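Local atomic coordinates of phiAB6 tailspike (Unidentified phage, PDB entry 5JS4), a protein that serves as the trimeric beta-helical tailspike of a bacteriophage and fragments the exopolysaccharide of the bacterium Acinetobacter baumannii. Residues 254-268 and 283-295. Numbering follows the deposited sequence.
Sequences DGVTDDSAAFQAYCD and RYILKNQVDLKGK
Gly255 N and Asp259 N donate to the carbonyls of Arg283 and Ile285, and helix 260-268 then runs nearly perpendicular (93°) to strand 283-286, their axes 8.6 Å apart. Gly255, at the corner, takes a positive phi that glycine adopts readily, and its carbonyl carbon lies against Ile285 CG1. A chi1 of 179° swings the Asp258 carboxylate to the helix start and Lys287: Ser260 N and Lys287 N (2.9 Å) reach its OD1 from opposite faces, while Ser260 OG donates to OD2. Phe263, apolar and buried, points toward the strand; Leu286 CD2 makes a CH-pi contact over its ring centre (4.0 Å to the centroid), and the edge of Phe263 meets the face of Tyr284 in an offset edge-to-face pair. Further along, the bent Gln264 chain lays its amide against the backbone of Asp291, OE1 accepting from N (2.8 Å) and NE2 giving to O (2.9 Å), as a neighbouring strand would. Lys293 NZ forms a salt bridge to Asp268 OD1 (2.8 Å), which Gln264 NE2 also reaches, from the other carboxylate face; small Cys267 packs SG on Leu292. Phe263 and Cys267 also touch Leu276 of strand 275-277, and Leu286 and Val290 lie on Phe330 of strand 328-333; the helix lies over the N-terminal end of the parallel beta-helix, consistent with the capping helix of pectate lyase-like folds.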
loop_
_atom_site.group_PDB
_atom_site.type_symbol
_atom_site.label_atom_id
_atom_site.label_comp_id
_atom_site.label_asym_id
_atom_site.label_seq_id
_atom_site.Cartn_x
_atom_site.Cartn_y
_atom_site.Cartn_z
ATOM N N ASP A 254 13.011 -33.768 -26.054
ATOM C CA ASP A 254 14.141 -33.698 -26.987
ATOM C C ASP A 254 13.964 -32.630 -28.070
ATOM O O ASP A 254 14.741 -32.576 -29.025
ATOM C CB ASP A 254 14.388 -35.078 -27.622
ATOM C CG ASP A 254 13.208 -35.579 -28.450
ATOM O OD1 ASP A 254 12.231 -34.824 -28.654
ATOM O OD2 ASP A 254 13.258 -36.744 -28.899
ATOM N N GLY A 255 12.941 -31.789 -27.926
ATOM C CA GLY A 255 12.682 -30.711 -28.879
ATOM C C GLY A 255 12.085 -31.135 -30.212
ATOM O O GLY A 255 11.903 -30.298 -31.097
ATOM N N VAL A 256 11.766 -32.423 -30.356
ATOM C CA VAL A 256 11.257 -32.975 -31.618
ATOM C C VAL A 256 10.058 -33.902 -31.397
ATOM O O VAL A 256 9.005 -33.724 -32.006
ATOM C CB VAL A 256 12.355 -33.768 -32.365
ATOM C CG1 VAL A 256 11.817 -34.348 -33.668
ATOM C CG2 VAL A 256 13.565 -32.886 -32.643
ATOM N N THR A 257 10.238 -34.898 -30.535
ATOM C CA THR A 257 9.230 -35.933 -30.302
ATOM C C THR A 257 8.007 -35.390 -29.566
ATOM O O THR A 257 8.145 -34.691 -28.565
ATOM C CB THR A 257 9.819 -37.090 -29.468
ATOM O OG1 THR A 257 11.044 -37.536 -30.062
ATOM C CG2 THR A 257 8.845 -38.261 -29.378
ATOM N N ASP A 258 6.815 -35.728 -30.055
ATOM C CA ASP A 258 5.573 -35.370 -29.371
ATOM C C ASP A 258 5.458 -36.166 -28.074
ATOM O O ASP A 258 5.392 -37.394 -28.099
ATOM C CB ASP A 258 4.354 -35.641 -30.264
ATOM C CG ASP A 258 3.028 -35.306 -29.580
ATOM O OD1 ASP A 258 3.009 -34.462 -28.655
ATOM O OD2 ASP A 258 1.993 -35.882 -29.976
ATOM N N ASP A 259 5.441 -35.457 -26.948
ATOM C CA ASP A 259 5.332 -36.087 -25.630
ATOM C C ASP A 259 3.913 -36.056 -25.057
ATOM O O ASP A 259 3.710 -36.431 -23.903
ATOM C CB ASP A 259 6.293 -35.408 -24.642
ATOM C CG ASP A 259 7.753 -35.713 -24.931
ATOM O OD1 ASP A 259 8.059 -36.803 -25.465
ATOM O OD2 ASP A 259 8.607 -34.866 -24.598
ATOM N N SER A 260 2.928 -35.638 -25.851
ATOM C CA SER A 260 1.565 -35.468 -25.336
ATOM C C SER A 260 0.992 -36.750 -24.721
ATOM O O SER A 260 0.349 -36.696 -23.672
ATOM C CB SER A 260 0.629 -34.922 -26.420
ATOM O OG SER A 260 0.540 -35.805 -27.520
ATOM N N ALA A 261 1.234 -37.895 -25.357
ATOM C CA ALA A 261 0.743 -39.174 -24.836
ATOM C C ALA A 261 1.371 -39.503 -23.480
ATOM O O ALA A 261 0.693 -39.996 -22.581
ATOM C CB ALA A 261 1.003 -40.299 -25.830
ATOM N N ALA A 262 2.663 -39.217 -23.337
ATOM C CA ALA A 262 3.369 -39.430 -22.071
ATOM C C ALA A 262 2.811 -38.531 -20.965
ATOM O O ALA A 262 2.611 -38.980 -19.832
ATOM C CB ALA A 262 4.862 -39.183 -22.248
ATOM N N PHE A 263 2.562 -37.268 -21.300
ATOM C CA PHE A 263 1.949 -36.323 -20.362
ATOM C C PHE A 263 0.573 -36.823 -19.929
ATOM O O PHE A 263 0.240 -36.786 -18.745
ATOM C CB PHE A 263 1.826 -34.921 -20.975
ATOM C CG PHE A 263 3.075 -34.082 -20.855
ATOM C CD1 PHE A 263 4.278 -34.504 -21.410
ATOM C CD2 PHE A 263 3.039 -32.849 -20.212
ATOM C CE1 PHE A 263 5.422 -33.728 -21.308
ATOM C CE2 PHE A 263 4.180 -32.067 -20.111
ATOM C CZ PHE A 263 5.371 -32.506 -20.661
ATOM N N GLN A 264 -0.222 -37.300 -20.884
ATOM C CA GLN A 264 -1.550 -37.815 -20.560
ATOM C C GLN A 264 -1.480 -39.070 -19.691
ATOM O O GLN A 264 -2.268 -39.225 -18.756
ATOM C CB GLN A 264 -2.362 -38.102 -21.826
ATOM C CG GLN A 264 -3.849 -38.261 -21.553
ATOM C CD GLN A 264 -4.437 -37.014 -20.922
ATOM O OE1 GLN A 264 -4.454 -35.956 -21.546
ATOM N NE2 GLN A 264 -4.901 -37.125 -19.677
ATOM N N ALA A 265 -0.536 -39.958 -19.999
ATOM C CA ALA A 265 -0.328 -41.170 -19.208
ATOM C C ALA A 265 0.010 -40.826 -17.761
ATOM O O ALA A 265 -0.487 -41.461 -16.829
ATOM C CB ALA A 265 0.772 -42.021 -19.822
ATOM N N TYR A 266 0.848 -39.810 -17.578
ATOM C CA TYR A 266 1.175 -39.320 -16.242
ATOM C C TYR A 266 -0.090 -38.920 -15.481
ATOM O O TYR A 266 -0.286 -39.314 -14.331
ATOM C CB TYR A 266 2.120 -38.119 -16.334
ATOM C CG TYR A 266 2.525 -37.564 -14.989
ATOM C CD1 TYR A 266 1.638 -36.809 -14.228
ATOM C CD2 TYR A 266 3.796 -37.797 -14.475
ATOM C CE1 TYR A 266 2.000 -36.314 -12.993
ATOM C CE2 TYR A 266 4.171 -37.294 -13.244
ATOM C CZ TYR A 266 3.266 -36.554 -12.509
ATOM O OH TYR A 266 3.629 -36.051 -11.288
ATOM N N CYS A 267 -0.938 -38.130 -16.131
ATOM C CA CYS A 267 -2.153 -37.616 -15.499
ATOM C C CYS A 267 -3.208 -38.697 -15.265
ATOM O O CYS A 267 -4.049 -38.557 -14.379
ATOM C CB CYS A 267 -2.741 -36.472 -16.325
ATOM S SG CYS A 267 -1.643 -35.041 -16.431
ATOM N N ASP A 268 -3.158 -39.767 -16.058
ATOM C CA ASP A 268 -4.083 -40.895 -15.915
ATOM C C ASP A 268 -3.584 -41.954 -14.927
ATOM O O ASP A 268 -4.339 -42.850 -14.545
ATOM C CB ASP A 268 -4.321 -41.559 -17.274
ATOM C CG ASP A 268 -5.030 -40.651 -18.264
ATOM O OD1 ASP A 268 -5.512 -39.565 -17.877
ATOM O OD2 ASP A 268 -5.107 -41.036 -19.446
ATOM N N ARG A 283 13.220 -29.992 -23.458
ATOM C CA ARG A 283 12.316 -29.153 -24.217
ATOM C C ARG A 283 11.199 -30.076 -24.692
ATOM O O ARG A 283 11.358 -30.816 -25.669
ATOM C CB ARG A 283 13.062 -28.514 -25.385
ATOM C CG ARG A 283 12.225 -27.567 -26.220
ATOM C CD ARG A 283 13.111 -26.654 -27.048
ATOM N NE ARG A 283 12.337 -25.675 -27.803
ATOM C CZ ARG A 283 12.848 -24.603 -28.406
ATOM N NH1 ARG A 283 14.153 -24.346 -28.351
ATOM N NH2 ARG A 283 12.044 -23.780 -29.069
ATOM N N TYR A 284 10.085 -30.056 -23.966
ATOM C CA TYR A 284 9.014 -31.030 -24.150
ATOM C C TYR A 284 8.000 -30.559 -25.187
ATOM O O TYR A 284 7.250 -29.611 -24.950
ATOM C CB TYR A 284 8.315 -31.306 -22.815
ATOM C CG TYR A 284 9.186 -32.002 -21.787
ATOM C CD1 TYR A 284 9.971 -31.275 -20.897
ATOM C CD2 TYR A 284 9.214 -33.392 -21.697
ATOM C CE1 TYR A 284 10.762 -31.910 -19.952
ATOM C CE2 TYR A 284 10.001 -34.037 -20.756
ATOM C CZ TYR A 284 10.771 -33.296 -19.885
ATOM O OH TYR A 284 11.552 -33.939 -18.948
ATOM N N ILE A 285 7.982 -31.233 -26.336
ATOM C CA ILE A 285 7.065 -30.888 -27.417
ATOM C C ILE A 285 5.689 -31.493 -27.157
ATOM O O ILE A 285 5.575 -32.673 -26.818
ATOM C CB ILE A 285 7.577 -31.388 -28.788
ATOM C CG1 ILE A 285 8.999 -30.886 -29.074
ATOM C CG2 ILE A 285 6.627 -30.977 -29.908
ATOM C CD1 ILE A 285 9.182 -29.384 -28.997
ATOM N N LEU A 286 4.652 -30.672 -27.317
ATOM C CA LEU A 286 3.267 -31.127 -27.239
ATOM C C LEU A 286 2.546 -30.772 -28.532
ATOM O O LEU A 286 2.463 -29.598 -28.890
ATOM C CB LEU A 286 2.550 -30.473 -26.059
ATOM C CG LEU A 286 3.091 -30.820 -24.671
ATOM C CD1 LEU A 286 2.401 -29.971 -23.622
ATOM C CD2 LEU A 286 2.911 -32.298 -24.361
ATOM N N LYS A 287 2.037 -31.788 -29.228
ATOM C CA LYS A 287 1.281 -31.588 -30.474
ATOM C C LYS A 287 -0.213 -31.864 -30.307
ATOM O O LYS A 287 -0.992 -31.692 -31.248
ATOM C CB LYS A 287 1.844 -32.479 -31.583
ATOM C CG LYS A 287 3.314 -32.239 -31.874
ATOM C CD LYS A 287 3.777 -32.995 -33.107
ATOM C CE LYS A 287 5.267 -32.802 -33.327
ATOM N NZ LYS A 287 5.753 -33.519 -34.538
ATOM N N ASN A 288 -0.608 -32.299 -29.114
ATOM C CA ASN A 288 -2.005 -32.572 -28.804
ATOM C C ASN A 288 -2.353 -32.030 -27.428
ATOM O O ASN A 288 -1.483 -31.889 -26.566
ATOM C CB ASN A 288 -2.276 -34.075 -28.846
ATOM C CG ASN A 288 -2.127 -34.652 -30.239
ATOM O OD1 ASN A 288 -3.035 -34.545 -31.066
ATOM N ND2 ASN A 288 -0.979 -35.267 -30.512
ATOM N N GLN A 289 -3.635 -31.737 -27.233
ATOM C CA GLN A 289 -4.135 -31.237 -25.960
ATOM C C GLN A 289 -3.897 -32.265 -24.863
ATOM O O GLN A 289 -4.050 -33.467 -25.088
ATOM C CB GLN A 289 -5.630 -30.935 -26.071
ATOM C CG GLN A 289 -6.259 -30.342 -24.822
ATOM C CD GLN A 289 -7.723 -30.018 -25.033
ATOM O OE1 GLN A 289 -8.569 -30.915 -25.051
ATOM N NE2 GLN A 289 -8.034 -28.737 -25.205
ATOM N N VAL A 290 -3.503 -31.782 -23.688
ATOM C CA VAL A 290 -3.342 -32.622 -22.509
ATOM C C VAL A 290 -4.429 -32.253 -21.508
ATOM O O VAL A 290 -4.630 -31.079 -21.206
ATOM C CB VAL A 290 -1.952 -32.431 -21.870
ATOM C CG1 VAL A 290 -1.851 -33.166 -20.538
ATOM C CG2 VAL A 290 -0.866 -32.901 -22.829
ATOM N N ASP A 291 -5.137 -33.265 -21.015
ATOM C CA ASP A 291 -6.108 -33.095 -19.945
ATOM C C ASP A 291 -5.397 -33.411 -18.635
ATOM O O ASP A 291 -5.061 -34.563 -18.369
ATOM C CB ASP A 291 -7.302 -34.031 -20.164
ATOM C CG ASP A 291 -8.435 -33.796 -19.176
ATOM O OD1 ASP A 291 -8.220 -33.143 -18.132
ATOM O OD2 ASP A 291 -9.557 -34.277 -19.440
ATOM N N LEU A 292 -5.157 -32.382 -17.824
ATOM C CA LEU A 292 -4.413 -32.543 -16.573
ATOM C C LEU A 292 -5.185 -33.319 -15.505
ATOM O O LEU A 292 -4.606 -33.726 -14.501
ATOM C CB LEU A 292 -3.976 -31.178 -16.022
ATOM C CG LEU A 292 -2.843 -30.498 -16.798
ATOM C CD1 LEU A 292 -2.720 -29.036 -16.401
ATOM C CD2 LEU A 292 -1.513 -31.211 -16.593
ATOM N N LYS A 293 -6.485 -33.510 -15.717
ATOM C CA LYS A 293 -7.321 -34.296 -14.808
ATOM C C LYS A 293 -7.244 -33.768 -13.373
ATOM O O LYS A 293 -7.238 -34.545 -12.421
ATOM C CB LYS A 293 -6.922 -35.780 -14.832
ATOM C CG LYS A 293 -6.911 -36.430 -16.205
ATOM C CD LYS A 293 -8.311 -36.539 -16.781
ATOM C CE LYS A 293 -8.336 -37.414 -18.025
ATOM N NZ LYS A 293 -8.251 -38.870 -17.709
ATOM N N GLY A 294 -7.168 -32.448 -13.225
ATOM C CA GLY A 294 -7.140 -31.822 -11.907
ATOM C C GLY A 294 -5.763 -31.727 -11.277
ATOM O O GLY A 294 -5.628 -31.217 -10.163
ATOM N N LYS A 295 -4.736 -32.211 -11.970
ATOM C CA LYS A 295 -3.374 -32.062 -11.476
ATOM C C LYS A 295 -2.860 -30.669 -11.796
ATOM O O LYS A 295 -3.160 -30.109 -12.845
ATOM C CB LYS A 295 -2.448 -33.120 -12.071
ATOM C CG LYS A 295 -2.835 -34.526 -11.652
ATOM C CD LYS A 295 -1.765 -35.536 -12.001
ATOM C CE LYS A 295 -2.263 -36.953 -11.796
ATOM N NZ LYS A 295 -2.496 -37.299 -10.364
HETATM O O HOH W 1 9.957 -33.633 -26.711
HETATM O O HOH W 2 8.281 -32.312 -34.247
HETATM O O HOH W 3 -4.111 -36.091 -24.215
#